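Local coordinates for protein membrane-bound protease PH1510 (PDB 6M4B) that cleaves proteins, including a stomatin homologue, preferentially near hydrophobic or aromatic residues through its N-terminal serine protease domain, present here as an inactive mutant, at residues I31-E35 with R62-I68; I71-Y75 with A172-L178; L90-L94 with M185-V191. The protein carries 1 engineered substitution. All blocks are in the same frame, centred on the assembly; numbering follows the deposited sequence.

Interaction 1 (I31-E35 with R62-I68)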
loop_
_atom_site.group_PDB
_atom_site.type_symbol
_atom_site.label_atom_id
_atom_site.label_comp_id
_atom_site.label_asym_id
_atom_site.label_seq_id
_atom_site.Cartn_x
_atom_site.Cartn_y
_atom_site.Cartn_z
ATOM N N ILE A 31 -15.260 -0.105 -10.569
ATOM C CA ILE A 31 -15.446 0.320 -9.179
ATOM C C ILE A 31 -16.024 1.733 -9.146
ATOM O O ILE A 31 -16.881 2.037 -8.315
ATOM C CB ILE A 31 -14.127 0.207 -8.369
ATOM C CG1 ILE A 31 -13.691 -1.250 -8.264
ATOM C CG2 ILE A 31 -14.283 0.786 -6.969
ATOM C CD1 ILE A 31 -12.258 -1.463 -7.807
ATOM N N THR A 32 -15.557 2.611 -10.037
ATOM C CA THR A 32 -16.060 4.008 -10.040
ATOM C C THR A 32 -17.565 4.029 -10.320
ATOM O O THR A 32 -18.350 4.676 -9.598
ATOM C CB THR A 32 -15.317 4.922 -11.054
ATOM O OG1 THR A 32 -13.910 4.863 -10.799
ATOM C CG2 THR A 32 -15.768 6.358 -10.880
ATOM N N ILE A 33 -17.969 3.262 -11.313
ATOM C CA ILE A 33 -19.391 3.139 -11.637
ATOM C C ILE A 33 -20.197 2.718 -10.408
ATOM O O ILE A 33 -21.133 3.394 -10.007
ATOM C CB ILE A 33 -19.624 2.157 -12.804
ATOM C CG1 ILE A 33 -19.113 2.775 -14.104
ATOM C CG2 ILE A 33 -21.113 1.845 -12.943
ATOM C CD1 ILE A 33 -18.995 1.801 -15.268
ATOM N N ALA A 34 -19.794 1.611 -9.788
ATOM C CA ALA A 34 -20.496 1.098 -8.630
ATOM C C ALA A 34 -20.529 2.090 -7.470
ATOM O O ALA A 34 -21.527 2.156 -6.756
ATOM C CB ALA A 34 -19.853 -0.210 -8.183
ATOM N N GLU A 35 -19.438 2.831 -7.241
ATOM C CA GLU A 35 -19.398 3.895 -6.187
ATOM C C GLU A 35 -20.364 5.054 -6.546
ATOM O O GLU A 35 -21.140 5.505 -5.719
ATOM C CB GLU A 35 -17.987 4.525 -6.064
ATOM C CG GLU A 35 -16.882 3.682 -5.444
ATOM C CD GLU A 35 -15.495 4.333 -5.547
ATOM O OE1 GLU A 35 -15.163 4.964 -6.581
ATOM O OE2 GLU A 35 -14.700 4.173 -4.602
ATOM N N ARG A 62 -6.493 0.800 -5.255
ATOM C CA ARG A 62 -7.828 1.264 -5.677
ATOM C C ARG A 62 -8.945 0.581 -4.859
ATOM O O ARG A 62 -9.862 1.243 -4.389
ATOM C CB ARG A 62 -8.033 0.987 -7.154
ATOM C CG ARG A 62 -9.321 1.507 -7.739
ATOM C CD ARG A 62 -9.406 3.003 -7.606
ATOM N NE ARG A 62 -10.673 3.495 -8.090
ATOM C CZ ARG A 62 -11.751 3.760 -7.361
ATOM N NH1 ARG A 62 -11.793 3.550 -6.038
ATOM N NH2 ARG A 62 -12.825 4.259 -7.983
ATOM N N ILE A 63 -8.812 -0.722 -4.668
ATOM C CA ILE A 63 -9.740 -1.462 -3.824
ATOM C C ILE A 63 -9.716 -0.939 -2.390
ATOM O O ILE A 63 -10.771 -0.692 -1.800
ATOM C CB ILE A 63 -9.445 -2.955 -3.888
ATOM C CG1 ILE A 63 -9.789 -3.450 -5.299
ATOM C CG2 ILE A 63 -10.206 -3.735 -2.819
ATOM C CD1 ILE A 63 -9.238 -4.794 -5.638
ATOM N N GLN A 64 -8.536 -0.684 -1.842
ATOM C CA GLN A 64 -8.459 -0.240 -0.474
ATOM C C GLN A 64 -9.125 1.108 -0.227
ATOM O O GLN A 64 -9.595 1.337 0.868
ATOM C CB GLN A 64 -7.007 -0.196 0.014
ATOM C CG GLN A 64 -6.401 -1.579 0.274
ATOM C CD GLN A 64 -4.926 -1.492 0.677
ATOM O OE1 GLN A 64 -4.198 -0.597 0.214
ATOM N NE2 GLN A 64 -4.475 -2.415 1.526
ATOM N N GLN A 65 -9.072 2.016 -1.203
ATOM C CA GLN A 65 -9.702 3.346 -1.116
ATOM C C GLN A 65 -11.166 3.321 -1.594
ATOM O O GLN A 65 -11.803 4.341 -1.590
ATOM C CB GLN A 65 -8.948 4.394 -1.985
ATOM C CG GLN A 65 -7.436 4.576 -1.766
ATOM C CD GLN A 65 -7.086 5.259 -0.455
ATOM O OE1 GLN A 65 -7.466 4.808 0.622
ATOM N NE2 GLN A 65 -6.327 6.339 -0.540
ATOM N N SER A 66 -11.641 2.189 -2.092
ATOM C CA SER A 66 -13.004 2.064 -2.587
ATOM C C SER A 66 -13.994 2.527 -1.553
ATOM O O SER A 66 -13.878 2.201 -0.395
ATOM C CB SER A 66 -13.337 0.612 -3.005
ATOM O OG SER A 66 -14.673 0.534 -3.504
ATOM N N LYS A 67 -14.976 3.300 -1.971
ATOM C CA LYS A 67 -16.021 3.731 -1.039
ATOM C C LYS A 67 -17.077 2.674 -0.847
ATOM O O LYS A 67 -17.932 2.855 -0.012
ATOM C CB LYS A 67 -16.675 5.034 -1.526
ATOM C CG LYS A 67 -15.695 6.203 -1.482
ATOM C CD LYS A 67 -16.201 7.449 -2.193
ATOM C CE LYS A 67 -15.118 8.532 -2.192
ATOM N NZ LYS A 67 -15.381 9.596 -3.191
ATOM N N ILE A 68 -17.039 1.591 -1.634
ATOM C CA ILE A 68 -17.929 0.460 -1.428
ATOM C C ILE A 68 -17.141 -0.835 -1.316
ATOM O O ILE A 68 -16.034 -0.938 -1.839
ATOM C CB ILE A 68 -18.961 0.328 -2.564
ATOM C CG1 ILE A 68 -18.286 -0.035 -3.865
ATOM C CG2 ILE A 68 -19.752 1.639 -2.705
ATOM C CD1 ILE A 68 -19.268 -0.300 -4.972
#
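Glu35 and Arg62 reach for each other from opposite directions, tying the last turn of helix 21-36 to the end of helix 53-64. Arg62 CG stands anti to the backbone N (chi1 -176°) and the chain bends at chi2, which brings the guanidinium to Glu35. The salt bridge runs from Arg62 NH2 to Glu35 OE1 over 2.8 Å and is almost straight (176°); NH2 meets OE1 from above the carboxylate plane while OE1 stays in the guanidinium plane, and NH1 makes only a weak second bond to OE2. That oxygen's anti lone pair takes the backbone N-H of Lys67, with Lys67 N 2.8 Å from Glu35 OE2, so the carboxylate pins the turn after helix 53-64 as well. NH2 also donates to Thr32 OG1 at the guanidinium edge, 3.1 Å away, while NE pairs with Asp28; Thr32 OG1 is bonded in addition to Asp28 O. Ile31 CG2 lies over one guanidinium face. Packing is tight on the inner side, where Ala34 CB meets Ile68 CD1 at 3.3 Å, closer than usual for two carbons, and Ile31 CD1 touches Ile63 CG1 at 4.0 Å. The outer side is looser: Lys67 lays its CB near Glu35 OE2, but its extended chain leads away. In this alpha/beta domain of the ClpP/crotonase clan, Ala34 and Ile68 rest together on Ile42 of the parallel-sheet strand 41-47, and Gln65 bonds to Asn58 of the second subunit.

Interaction 2 (I71-Y75 with A172-L178)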
loop_
_atom_site.group_PDB
_atom_site.type_symbol
_atom_site.label_atom_id
_atom_site.label_comp_id
_atom_site.label_asym_id
_atom_site.label_seq_id
_atom_site.Cartn_x
_atom_site.Cartn_y
_atom_site.Cartn_z
ATOM N N ILE A 71 -15.655 -7.368 -3.602
ATOM C CA ILE A 71 -15.594 -8.796 -3.346
ATOM C C ILE A 71 -14.852 -9.381 -4.545
ATOM O O ILE A 71 -15.260 -9.174 -5.683
ATOM C CB ILE A 71 -16.994 -9.398 -3.181
ATOM C CG1 ILE A 71 -17.670 -8.752 -1.969
ATOM C CG2 ILE A 71 -16.899 -10.904 -2.988
ATOM C CD1 ILE A 71 -19.112 -9.134 -1.779
ATOM N N ILE A 72 -13.780 -10.120 -4.276
ATOM C CA ILE A 72 -13.048 -10.791 -5.320
ATOM C C ILE A 72 -13.543 -12.232 -5.323
ATOM O O ILE A 72 -13.498 -12.903 -4.300
ATOM C CB ILE A 72 -11.512 -10.696 -5.106
ATOM C CG1 ILE A 72 -11.048 -9.227 -5.164
ATOM C CG2 ILE A 72 -10.798 -11.513 -6.144
ATOM C CD1 ILE A 72 -11.237 -8.520 -6.472
ATOM N N TYR A 73 -14.052 -12.661 -6.480
ATOM C CA TYR A 73 -14.695 -13.940 -6.633
ATOM C C TYR A 73 -13.937 -14.677 -7.708
ATOM O O TYR A 73 -13.991 -14.304 -8.879
ATOM C CB TYR A 73 -16.150 -13.778 -7.023
ATOM C CG TYR A 73 -17.006 -15.052 -7.173
ATOM C CD1 TYR A 73 -16.666 -16.235 -6.545
ATOM C CD2 TYR A 73 -18.179 -15.041 -7.948
ATOM C CE1 TYR A 73 -17.459 -17.359 -6.644
ATOM C CE2 TYR A 73 -18.987 -16.182 -8.072
ATOM C CZ TYR A 73 -18.653 -17.321 -7.394
ATOM O OH TYR A 73 -19.445 -18.465 -7.485
ATOM N N VAL A 74 -13.217 -15.705 -7.281
ATOM C CA VAL A 74 -12.424 -16.498 -8.192
ATOM C C VAL A 74 -13.377 -17.473 -8.907
ATOM O O VAL A 74 -13.901 -18.433 -8.315
ATOM C CB VAL A 74 -11.296 -17.272 -7.481
ATOM C CG1 VAL A 74 -10.351 -17.861 -8.548
ATOM C CG2 VAL A 74 -10.523 -16.340 -6.542
ATOM N N TYR A 75 -13.590 -17.203 -10.179
ATOM C CA TYR A 75 -14.734 -17.733 -10.923
ATOM C C TYR A 75 -14.471 -17.506 -12.427
ATOM O O TYR A 75 -13.872 -16.464 -12.781
ATOM C CB TYR A 75 -15.996 -16.984 -10.466
ATOM C CG TYR A 75 -17.272 -17.374 -11.157
ATOM C CD1 TYR A 75 -17.633 -16.789 -12.383
ATOM C CD2 TYR A 75 -18.143 -18.300 -10.580
ATOM C CE1 TYR A 75 -18.824 -17.139 -13.019
ATOM C CE2 TYR A 75 -19.331 -18.675 -11.215
ATOM C CZ TYR A 75 -19.657 -18.081 -12.422
ATOM O OH TYR A 75 -20.803 -18.428 -13.036
ATOM N N ALA A 172 -18.397 -20.629 -2.945
ATOM C CA ALA A 172 -19.703 -20.450 -3.596
ATOM C C ALA A 172 -19.718 -20.824 -5.076
ATOM O O ALA A 172 -18.909 -20.312 -5.877
ATOM C CB ALA A 172 -20.152 -18.991 -3.470
ATOM N N ARG A 173 -20.735 -21.632 -5.419
ATOM C CA ARG A 173 -20.958 -22.186 -6.758
ATOM C C ARG A 173 -21.400 -21.141 -7.751
ATOM O O ARG A 173 -21.127 -21.291 -8.911
ATOM C CB ARG A 173 -22.083 -23.209 -6.716
ATOM C CG ARG A 173 -21.893 -24.376 -5.752
ATOM C CD ARG A 173 -23.062 -25.357 -5.827
ATOM N NE ARG A 173 -24.399 -24.750 -5.966
ATOM C CZ ARG A 173 -25.279 -24.593 -4.981
ATOM N NH1 ARG A 173 -26.467 -24.018 -5.253
ATOM N NH2 ARG A 173 -24.981 -24.972 -3.724
ATOM N N ASP A 174 -22.106 -20.103 -7.285
ATOM C CA ASP A 174 -22.564 -19.027 -8.159
ATOM C C ASP A 174 -22.856 -17.762 -7.381
ATOM O O ASP A 174 -22.685 -17.730 -6.163
ATOM C CB ASP A 174 -23.837 -19.442 -8.956
ATOM C CG ASP A 174 -24.955 -19.978 -8.051
ATOM O OD1 ASP A 174 -25.100 -19.524 -6.891
ATOM O OD2 ASP A 174 -25.688 -20.878 -8.510
ATOM N N ILE A 175 -23.198 -16.717 -8.126
ATOM C CA ILE A 175 -23.466 -15.436 -7.566
ATOM C C ILE A 175 -24.501 -15.531 -6.453
ATOM O O ILE A 175 -24.331 -14.966 -5.389
ATOM C CB ILE A 175 -23.856 -14.409 -8.642
ATOM C CG1 ILE A 175 -22.653 -14.023 -9.543
ATOM C CG2 ILE A 175 -24.365 -13.140 -7.983
ATOM C CD1 ILE A 175 -21.474 -13.369 -8.815
ATOM N N ASN A 176 -25.562 -16.259 -6.686
ATOM C CA ASN A 176 -26.630 -16.377 -5.695
ATOM C C ASN A 176 -26.162 -17.054 -4.368
ATOM O O ASN A 176 -26.487 -16.577 -3.270
ATOM C CB ASN A 176 -27.782 -17.151 -6.344
ATOM C CG ASN A 176 -29.121 -16.951 -5.641
ATOM O OD1 ASN A 176 -29.967 -16.083 -6.023
ATOM N ND2 ASN A 176 -29.337 -17.766 -4.611
ATOM N N GLU A 177 -25.381 -18.140 -4.465
ATOM C CA GLU A 177 -24.818 -18.757 -3.255
ATOM C C GLU A 177 -23.800 -17.778 -2.589
ATOM O O GLU A 177 -23.741 -17.696 -1.377
ATOM C CB GLU A 177 -24.226 -20.159 -3.522
ATOM C CG GLU A 177 -24.070 -20.943 -2.221
ATOM C CD GLU A 177 -23.470 -22.378 -2.337
ATOM O OE1 GLU A 177 -22.490 -22.658 -3.068
ATOM O OE2 GLU A 177 -23.960 -23.247 -1.587
ATOM N N LEU A 178 -23.045 -17.011 -3.381
ATOM C CA LEU A 178 -22.082 -16.025 -2.825
ATOM C C LEU A 178 -22.811 -14.963 -1.964
ATOM O O LEU A 178 -22.497 -14.788 -0.757
ATOM C CB LEU A 178 -21.231 -15.381 -3.936
ATOM C CG LEU A 178 -20.140 -14.345 -3.562
ATOM C CD1 LEU A 178 -19.183 -14.142 -4.708
ATOM C CD2 LEU A 178 -20.739 -12.982 -3.240
#
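Residues 71-74 of strand 70-74 and the start of helix 175-182 keep their backbones well apart, with Tyr73 CA 8.6 Å from Leu178 CA, and side chains bridge the space. Asp174 is the N-cap of the helix: its OD1 accepts from Glu177 N, while Glu177 OE1 accepts from Arg173 N, bracing the turn that Tyr73 meets. Tyr73 carries the contact. With its CG anti to the backbone N (chi1 -178°), the ring leaves the strand toward the helix, and its hydroxyl donates to Ala172 O at the ring edge. This OH-O distance is short, 2.5 Å, and the hydroxyl approaches from above the carbonyl plane, 53° out of it. Leu178 CD1 lies over one ring face in a CH-pi contact, 3.6 Å from the ring centroid. Ile175 CD1 adds an oblique touch, 3.8 Å from Tyr73 CD2. Two residues earlier in the strand, Ile71 CG2 meets the same Leu178 methyl at 4.3 Å. The Tyr75 ring turns its edge to Arg173 O, with CE2 3.9 Å from that oxygen. Leu178 also packs on Ile43 and Ala96 of the adjoining strands, so the helix covers the parallel sheet. Chemically, the phenol lies between Leu178 CD1 from the helix and CB of its own strand neighbour Tyr75, and the bond to Ala172 O fixes its outer end just before the helix begins.

Interaction 3 (L90-L94 with M185-V191)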
loop_
_atom_site.group_PDB
_atom_site.type_symbol
_atom_site.label_atom_id
_atom_site.label_comp_id
_atom_site.label_asym_id
_atom_site.label_seq_id
_atom_site.Cartn_x
_atom_site.Cartn_y
_atom_site.Cartn_z
ATOM N N LEU A 90 -6.260 -10.894 -1.641
ATOM C CA LEU A 90 -5.914 -10.538 -0.256
ATOM C C LEU A 90 -6.113 -9.090 0.107
ATOM O O LEU A 90 -6.329 -8.765 1.285
ATOM C CB LEU A 90 -4.509 -10.983 0.110
ATOM C CG LEU A 90 -4.288 -12.471 0.050
ATOM C CD1 LEU A 90 -2.806 -12.764 0.141
ATOM C CD2 LEU A 90 -5.036 -13.152 1.193
ATOM N N GLY A 91 -6.092 -8.205 -0.878
ATOM C CA GLY A 91 -6.317 -6.786 -0.649
ATOM C C GLY A 91 -7.762 -6.357 -0.595
ATOM O O GLY A 91 -8.051 -5.177 -0.384
ATOM N N SER A 92 -8.676 -7.299 -0.702
ATOM C CA SER A 92 -10.078 -6.990 -0.927
ATOM C C SER A 92 -10.899 -7.231 0.324
ATOM O O SER A 92 -10.454 -7.866 1.294
ATOM C CB SER A 92 -10.619 -7.837 -2.094
ATOM O OG SER A 92 -11.011 -9.138 -1.652
ATOM N N HIS A 93 -12.119 -6.708 0.288
ATOM C CA HIS A 93 -13.023 -6.733 1.428
ATOM C C HIS A 93 -13.535 -8.110 1.785
ATOM O O HIS A 93 -13.900 -8.349 2.921
ATOM C CB HIS A 93 -14.180 -5.779 1.158
ATOM C CG HIS A 93 -13.753 -4.364 1.027
ATOM N ND1 HIS A 93 -13.353 -3.817 -0.169
ATOM C CD2 HIS A 93 -13.645 -3.372 1.950
ATOM C CE1 HIS A 93 -13.013 -2.550 0.016
ATOM N NE2 HIS A 93 -13.174 -2.264 1.295
ATOM N N LEU A 94 -13.623 -8.986 0.782
ATOM C CA LEU A 94 -14.125 -10.325 0.952
ATOM C C LEU A 94 -13.657 -11.176 -0.231
ATOM O O LEU A 94 -13.634 -10.687 -1.353
ATOM C CB LEU A 94 -15.659 -10.323 0.993
ATOM C CG LEU A 94 -16.303 -11.533 1.691
ATOM C CD1 LEU A 94 -16.172 -11.325 3.166
ATOM C CD2 LEU A 94 -17.791 -11.699 1.377
ATOM N N MET A 185 -21.940 -10.790 6.816
ATOM C CA MET A 185 -20.544 -10.744 7.210
ATOM C C MET A 185 -19.954 -9.332 7.076
ATOM O O MET A 185 -20.411 -8.496 6.269
ATOM C CB MET A 185 -19.707 -11.976 6.751
ATOM C CG MET A 185 -19.571 -12.390 5.329
ATOM S SD MET A 185 -18.384 -13.746 5.228
ATOM C CE MET A 185 -19.081 -15.380 5.597
ATOM N N LYS A 186 -19.052 -9.016 7.997
ATOM C CA LYS A 186 -18.287 -7.780 7.929
ATOM C C LYS A 186 -17.198 -7.841 6.878
ATOM O O LYS A 186 -16.615 -8.873 6.628
ATOM C CB LYS A 186 -17.645 -7.459 9.270
ATOM C CG LYS A 186 -18.659 -7.409 10.391
ATOM C CD LYS A 186 -18.091 -6.886 11.693
ATOM C CE LYS A 186 -18.763 -5.591 12.096
ATOM N NZ LYS A 186 -18.846 -5.562 13.578
ATOM N N THR A 187 -16.917 -6.702 6.279
ATOM C CA THR A 187 -15.804 -6.580 5.386
ATOM C C THR A 187 -14.551 -6.866 6.200
ATOM O O THR A 187 -14.490 -6.587 7.387
ATOM C CB THR A 187 -15.722 -5.185 4.746
ATOM O OG1 THR A 187 -15.724 -4.166 5.759
ATOM C CG2 THR A 187 -16.895 -4.981 3.821
ATOM N N LYS A 188 -13.556 -7.440 5.564
ATOM C CA LYS A 188 -12.361 -7.804 6.294
ATOM C C LYS A 188 -11.373 -6.655 6.410
ATOM O O LYS A 188 -10.490 -6.693 7.235
ATOM C CB LYS A 188 -11.664 -9.028 5.653
ATOM C CG LYS A 188 -12.438 -10.338 5.716
ATOM C CD LYS A 188 -13.063 -10.733 7.046
ATOM C CE LYS A 188 -12.122 -10.858 8.234
ATOM N NZ LYS A 188 -11.281 -12.061 8.145
ATOM N N ILE A 189 -11.525 -5.645 5.577
ATOM C CA ILE A 189 -10.757 -4.414 5.672
ATOM C C ILE A 189 -11.798 -3.274 5.753
ATOM O O ILE A 189 -12.953 -3.451 5.383
ATOM C CB ILE A 189 -9.790 -4.193 4.474
ATOM C CG1 ILE A 189 -10.525 -4.187 3.135
ATOM C CG2 ILE A 189 -8.721 -5.252 4.444
ATOM C CD1 ILE A 189 -9.661 -3.783 1.939
ATOM N N PRO A 190 -11.410 -2.122 6.280
ATOM C CA PRO A 190 -12.366 -1.016 6.383
ATOM C C PRO A 190 -12.833 -0.458 5.026
ATOM O O PRO A 190 -12.163 -0.613 4.006
ATOM C CB PRO A 190 -11.580 0.073 7.170
ATOM C CG PRO A 190 -10.364 -0.597 7.690
ATOM C CD PRO A 190 -10.072 -1.750 6.769
ATOM N N VAL A 191 -13.999 0.133 5.037
ATOM C CA VAL A 191 -14.521 0.955 3.923
ATOM C C VAL A 191 -14.602 2.319 4.576
ATOM O O VAL A 191 -15.352 2.446 5.568
ATOM C CB VAL A 191 -15.916 0.479 3.456
ATOM C CG1 VAL A 191 -16.470 1.357 2.330
ATOM C CG2 VAL A 191 -15.839 -0.950 2.986
#
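His93 inserts its imidazole among Thr187, Ile189 and Val191, and it gives up more surface here than any other residue of the two segments. The contact packs the link between helix 84-90 and strand 94-97 on the loop after helix 175-182. His93 CG stands anti to the carbonyl carbon (chi1 -63°), which carries the ring toward the 185-191 loop. Ile189 CG1 sits over one face, 3.8 Å from the ring centroid in a CH-pi contact, and the two side chains cross at about a right angle. Val191 CG2 comes within 3.4 Å of His93 NE2 from an oblique direction, and Thr187 CB lies at the ring edge. NE2 donates weakly to Pro190 O, 3.3 Å away with a bent N-H...O angle of 135°. Ile189, second in buried surface, also reaches the turn after helix 84-90: its CD1 touches Gly91 O at 3.2 Å. Thr187 OG1 donates to Ile189 O at 2.9 Å, bracing the turn of the loop beside the imidazole. Leu94, third, meets the start of the loop, its CD1 lying 3.9 Å from Met185 SD. Between these side-chain contacts, Lys188 N donates to His93 O over 2.8 Å. Pro190, at the far end, packs on Ile125 of the second subunit. The contact thus couples one firm backbone bond to apolar packing round the imidazole; the long, bent NE2 bond suggests that burial among aliphatic carbons contributes much of the ring's placement, and is consistent with a proton on NE2.

How the interactions relate
The three contacts lie in one alpha/beta domain, and interaction 3 touches the other two. Interactions 1 and 2 adjoin in sequence, the first ending just before strand 70-74, yet their centres lie about 19 Å apart. The centre of interaction 3 is about 12 Å from that of interaction 1, where Lys67 O meets Val191 CG1 and Ile63 packs against the Gly91-Ser92 turn, and about 15 Å from that of interaction 2, where Ile72 N probably bonds to Leu94 O at 3.0 Å. All lie away from their own chain's catalytic and substrate-binding residues, where the engineered Ala83 replaces the nucleophile. Interactions 1 and 3 reach the second subunit, and there Lys186 does pack on a catalytic residue, Lys124 of that subunit.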